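Local coordinates for rhamnosidase B (Bacillus sp., PDB 2OKX), which hydrolyses terminal alpha-L-rhamnose residues from rhamnosides, as a glycoside hydrolase of family 78 that probably works with inversion at the anomeric carbon, at residues G244-I249 and V335-I340; S328-N333 and S382-F387. All blocks are in the same frame, centred on the assembly; numbering follows the deposited sequence.

Contact 1: residues G244-I249 and V335-I340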
loop_
_atom_site.group_PDB
_atom_site.type_symbol
_atom_site.label_atom_id
_atom_site.label_comp_id
_atom_site.label_asym_id
_atom_site.label_seq_id
_atom_site.Cartn_x
_atom_site.Cartn_y
_atom_site.Cartn_z
ATOM N N GLY A 244 -3.596 -24.578 15.878
ATOM C CA GLY A 244 -2.390 -25.195 16.392
ATOM C C GLY A 244 -1.650 -24.317 17.378
ATOM O O GLY A 244 -2.165 -23.286 17.818
ATOM N N TYR A 245 -0.434 -24.727 17.725
ATOM C CA TYR A 245 0.380 -23.978 18.678
ATOM C C TYR A 245 1.818 -23.829 18.215
ATOM O O TYR A 245 2.259 -24.476 17.266
ATOM C CB TYR A 245 0.454 -24.690 20.033
ATOM C CG TYR A 245 -0.852 -25.086 20.667
ATOM C CD1 TYR A 245 -1.534 -26.230 20.255
ATOM C CD2 TYR A 245 -1.393 -24.330 21.704
ATOM C CE1 TYR A 245 -2.726 -26.614 20.869
ATOM C CE2 TYR A 245 -2.581 -24.702 22.322
ATOM C CZ TYR A 245 -3.240 -25.842 21.900
ATOM O OH TYR A 245 -4.420 -26.196 22.510
ATOM N N VAL A 246 2.538 -22.959 18.907
ATOM C CA VAL A 246 3.960 -22.778 18.674
ATOM C C VAL A 246 4.505 -23.337 19.977
ATOM O O VAL A 246 3.980 -23.025 21.046
ATOM C CB VAL A 246 4.371 -21.298 18.562
ATOM C CG1 VAL A 246 5.881 -21.168 18.778
ATOM C CG2 VAL A 246 4.003 -20.763 17.190
ATOM N N ALA A 247 5.543 -24.161 19.904
ATOM C CA ALA A 247 6.090 -24.738 21.123
ATOM C C ALA A 247 7.609 -24.713 21.173
ATOM O O ALA A 247 8.282 -24.886 20.156
ATOM C CB ALA A 247 5.591 -26.169 21.287
ATOM N N THR A 248 8.133 -24.497 22.373
ATOM C CA THR A 248 9.568 -24.465 22.588
ATOM C C THR A 248 9.863 -24.811 24.041
ATOM O O THR A 248 9.033 -24.589 24.930
ATOM C CB THR A 248 10.162 -23.069 22.293
ATOM O OG1 THR A 248 11.594 -23.153 22.265
ATOM C CG2 THR A 248 9.745 -22.072 23.369
ATOM N N ILE A 249 11.048 -25.363 24.273
ATOM C CA ILE A 249 11.465 -25.715 25.623
ATOM C C ILE A 249 12.379 -24.614 26.138
ATOM O O ILE A 249 13.435 -24.353 25.562
ATOM C CB ILE A 249 12.238 -27.049 25.651
ATOM C CG1 ILE A 249 11.365 -28.175 25.097
ATOM C CG2 ILE A 249 12.666 -27.368 27.077
ATOM C CD1 ILE A 249 10.113 -28.424 25.909
ATOM N N VAL A 335 16.117 -24.320 14.135
ATOM C CA VAL A 335 15.147 -23.402 14.730
ATOM C C VAL A 335 14.682 -23.977 16.067
ATOM O O VAL A 335 14.151 -25.084 16.119
ATOM C CB VAL A 335 13.927 -23.218 13.799
ATOM C CG1 VAL A 335 12.918 -22.281 14.434
ATOM C CG2 VAL A 335 14.387 -22.684 12.453
ATOM N N PRO A 336 14.873 -23.225 17.163
ATOM C CA PRO A 336 14.494 -23.634 18.519
ATOM C C PRO A 336 13.000 -23.689 18.821
ATOM O O PRO A 336 12.603 -23.809 19.980
ATOM C CB PRO A 336 15.214 -22.613 19.392
ATOM C CG PRO A 336 15.121 -21.371 18.563
ATOM C CD PRO A 336 15.478 -21.880 17.176
ATOM N N LEU A 337 12.177 -23.597 17.784
ATOM C CA LEU A 337 10.733 -23.647 17.960
ATOM C C LEU A 337 10.157 -24.742 17.084
ATOM O O LEU A 337 10.770 -25.158 16.102
ATOM C CB LEU A 337 10.082 -22.313 17.556
ATOM C CG LEU A 337 10.538 -21.016 18.223
ATOM C CD1 LEU A 337 9.800 -19.839 17.606
ATOM C CD2 LEU A 337 10.272 -21.081 19.705
ATOM N N ALA A 338 8.970 -25.202 17.451
ATOM C CA ALA A 338 8.264 -26.222 16.692
ATOM C C ALA A 338 6.799 -25.817 16.702
ATOM O O ALA A 338 6.376 -25.037 17.552
ATOM C CB ALA A 338 8.433 -27.584 17.351
ATOM N N THR A 339 6.027 -26.322 15.752
ATOM C CA THR A 339 4.611 -26.006 15.734
ATOM C C THR A 339 3.844 -27.307 15.898
ATOM O O THR A 339 4.309 -28.366 15.479
ATOM C CB THR A 339 4.189 -25.299 14.428
ATOM O OG1 THR A 339 4.534 -26.109 13.300
ATOM C CG2 THR A 339 4.885 -23.952 14.315
ATOM N N ILE A 340 2.684 -27.224 16.537
ATOM C CA ILE A 340 1.846 -28.392 16.767
ATOM C C ILE A 340 0.556 -28.223 15.972
ATOM O O ILE A 340 -0.232 -27.315 16.236
ATOM C CB ILE A 340 1.514 -28.536 18.260
ATOM C CG1 ILE A 340 2.801 -28.452 19.082
ATOM C CG2 ILE A 340 0.819 -29.871 18.509
ATOM C CD1 ILE A 340 2.586 -28.514 20.581
#
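Strand 240-252 pairs antiparallel with the short strand 338-340 in a buried ladder of the beta-rich D2 region. Two hydrogen-bonded pairs, Y245 with I340 and A247 with A338, flank the non-hydrogen-bonded pair of V246 and T339. Within them Y245 N bonds I340 O at 3.0 Å, and I340 N returns to Y245 O at 2.9 Å. A247 N to A338 O is a short 2.6 Å. Beyond A338 a side chain continues the bonding: T248 OG1 donates to the backbone O of P336 at 2.6 Å, its position opposite the backbone N (chi1 -169°) aiming it at the incoming chain. L337 CD2 presses on T248 CB at 3.3 Å, tighter than usual carbon contact. A valine in place of T248 would lack the hydroxyl and would probably leave P336 O without this donor. On the face of Y245 and A247, I340 CD1 lies 3.9 Å from A247 CB. T339, on the V246 face, has its hydroxyl bonded to Q228. Strand 297-309 pairs with the other edge of 240-252, its L302 touching Y245, A247 and I340, while L367 of helix 362-370 packs on Y245 and I340.

Contact 2: residues S328-N333 and S382-F387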
loop_
_atom_site.group_PDB
_atom_site.type_symbol
_atom_site.label_atom_id
_atom_site.label_comp_id
_atom_site.label_asym_id
_atom_site.label_seq_id
_atom_site.Cartn_x
_atom_site.Cartn_y
_atom_site.Cartn_z
ATOM N N SER A 328 13.693 -26.891 20.132
ATOM C CA SER A 328 12.460 -27.440 19.595
ATOM C C SER A 328 12.124 -28.790 20.205
ATOM O O SER A 328 13.013 -29.605 20.452
ATOM C CB SER A 328 12.579 -27.596 18.081
ATOM O OG SER A 328 11.475 -28.308 17.553
ATOM N N PRO A 329 10.834 -29.040 20.469
ATOM C CA PRO A 329 10.428 -30.323 21.049
ATOM C C PRO A 329 10.503 -31.392 19.965
ATOM O O PRO A 329 10.380 -32.583 20.239
ATOM C CB PRO A 329 8.990 -30.066 21.499
ATOM C CG PRO A 329 8.936 -28.572 21.687
ATOM C CD PRO A 329 9.722 -28.077 20.510
ATOM N N ALA A 330 10.703 -30.949 18.727
ATOM C CA ALA A 330 10.788 -31.858 17.592
ATOM C C ALA A 330 12.236 -32.078 17.179
ATOM O O ALA A 330 13.160 -31.631 17.856
ATOM C CB ALA A 330 9.990 -31.306 16.420
ATOM N N GLY A 331 12.422 -32.772 16.062
ATOM C CA GLY A 331 13.762 -33.042 15.571
ATOM C C GLY A 331 14.525 -31.768 15.263
ATOM O O GLY A 331 14.023 -30.886 14.565
ATOM N N ASP A 332 15.745 -31.674 15.783
ATOM C CA ASP A 332 16.586 -30.504 15.575
ATOM C C ASP A 332 16.795 -30.172 14.103
ATOM O O ASP A 332 17.094 -31.054 13.292
ATOM C CB ASP A 332 17.949 -30.718 16.235
ATOM C CG ASP A 332 18.944 -29.640 15.868
ATOM O OD1 ASP A 332 18.691 -28.463 16.200
ATOM O OD2 ASP A 332 19.976 -29.970 15.243
ATOM N N ASN A 333 16.634 -28.895 13.762
ATOM C CA ASN A 333 16.835 -28.445 12.391
ATOM C C ASN A 333 17.408 -27.031 12.352
ATOM O O ASN A 333 17.524 -26.435 11.282
ATOM C CB ASN A 333 15.523 -28.500 11.595
ATOM C CG ASN A 333 14.524 -27.435 12.019
ATOM O OD1 ASN A 333 13.514 -27.221 11.344
ATOM N ND2 ASN A 333 14.791 -26.772 13.138
ATOM N N SER A 382 2.957 -37.012 16.749
ATOM C CA SER A 382 2.502 -36.946 15.364
ATOM C C SER A 382 2.128 -35.526 14.934
ATOM O O SER A 382 2.139 -35.212 13.743
ATOM C CB SER A 382 1.302 -37.872 15.162
ATOM O OG SER A 382 0.246 -37.538 16.048
ATOM N N TRP A 383 1.799 -34.676 15.900
ATOM C CA TRP A 383 1.419 -33.298 15.601
ATOM C C TRP A 383 2.574 -32.299 15.729
ATOM O O TRP A 383 2.487 -31.182 15.223
ATOM C CB TRP A 383 0.277 -32.851 16.516
ATOM C CG TRP A 383 -1.022 -33.567 16.288
ATOM C CD1 TRP A 383 -1.601 -34.496 17.104
ATOM C CD2 TRP A 383 -1.918 -33.388 15.184
ATOM N NE1 TRP A 383 -2.804 -34.904 16.580
ATOM C CE2 TRP A 383 -3.024 -34.240 15.401
ATOM C CE3 TRP A 383 -1.896 -32.589 14.031
ATOM C CZ2 TRP A 383 -4.099 -34.317 14.507
ATOM C CZ3 TRP A 383 -2.965 -32.666 13.141
ATOM C CH2 TRP A 383 -4.052 -33.524 13.386
ATOM N N VAL A 384 3.647 -32.701 16.405
ATOM C CA VAL A 384 4.804 -31.829 16.607
ATOM C C VAL A 384 5.696 -31.803 15.368
ATOM O O VAL A 384 6.307 -32.812 15.012
ATOM C CB VAL A 384 5.625 -32.298 17.818
ATOM C CG1 VAL A 384 6.682 -31.259 18.176
ATOM C CG2 VAL A 384 4.700 -32.547 18.995
ATOM N N LYS A 385 5.774 -30.640 14.723
ATOM C CA LYS A 385 6.566 -30.484 13.505
ATOM C C LYS A 385 7.695 -29.461 13.645
ATOM O O LYS A 385 7.594 -28.506 14.414
ATOM C CB LYS A 385 5.665 -30.027 12.355
ATOM C CG LYS A 385 4.273 -30.641 12.328
ATOM C CD LYS A 385 4.276 -32.059 11.796
ATOM C CE LYS A 385 2.850 -32.563 11.629
ATOM N NZ LYS A 385 2.064 -31.664 10.730
ATOM N N PRO A 386 8.791 -29.652 12.897
ATOM C CA PRO A 386 9.895 -28.695 12.985
ATOM C C PRO A 386 9.481 -27.424 12.242
ATOM O O PRO A 386 8.610 -27.467 11.373
ATOM C CB PRO A 386 11.038 -29.428 12.293
ATOM C CG PRO A 386 10.326 -30.212 11.242
ATOM C CD PRO A 386 9.131 -30.765 11.994
ATOM N N PHE A 387 10.101 -26.301 12.590
ATOM C CA PHE A 387 9.791 -25.022 11.956
ATOM C C PHE A 387 10.671 -24.840 10.724
ATOM O O PHE A 387 11.892 -24.883 10.832
ATOM C CB PHE A 387 10.053 -23.885 12.940
ATOM C CG PHE A 387 9.171 -22.689 12.733
ATOM C CD1 PHE A 387 8.127 -22.423 13.614
ATOM C CD2 PHE A 387 9.365 -21.845 11.645
ATOM C CE1 PHE A 387 7.283 -21.329 13.415
ATOM C CE2 PHE A 387 8.528 -20.748 11.434
ATOM C CZ PHE A 387 7.483 -20.491 12.322
#
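An ST turn opens the loop that leads from strand 324-327 towards strand 338-340, and this loop packs at the protein surface against strand 384-386, a short strand of the same D2 sheet. A330 and V384 make the main apolar touch: A330 CB lies 3.7 Å from V384 CG1. That methyl sits opposite the backbone N of V384 (chi1 -170°), the branch that meets the loop, and it also approaches P329 CB at 4.2 Å. One methyl thus touches two consecutive loop residues. S328 OG accepts a hydrogen bond from A330 N at 3.0 Å, with an N-H...O angle of 154°; the bond closes the ST turn around P329, consistent with A330 CB pointing toward the strand segment that carries V384. A330 CB also rests on the backbone where K385 passes into P386, 4.0 Å from K385 C.

Farther along, the loop runs beside P386. G331 O lies 4.0 Å from P386 CB, and the side chain of N333 crosses the proline at about a right angle. The contacts among A330, P329 and V384 are apolar packing; the two segments bury 256 Å² in sum, and their touching parts run 36° apart without a ladder of backbone bonds between them.

Strand 384-386 has its sheet partner in 338-340, while the amine of K385 bonds G341 O. L377 touches both P329 and V384, and the ring of F387 leads away from the loop towards L225 and Q228 of helix 225-229.

Overall arrangement
Contact 1 is buried and contact 2 lies at the surface, yet their centres are only about 7 Å apart and both reach one antiparallel sheet. The common element is strand 338-340: one edge pairs with 240-252, and the other meets 384-386, where T339 O and K385 N, 2.8 Å apart, probably form a hydrogen bond. Along the chain the segments alternate, so the loop at 328-333 precedes the central strand and then folds beside its second neighbour. A338 CB joins the two contacts by packing on S328 OG at 3.1 Å. Their chemistry differs accordingly: repeated backbone bonds govern contact 1, whereas small apolar groups and prolines dominate contact 2.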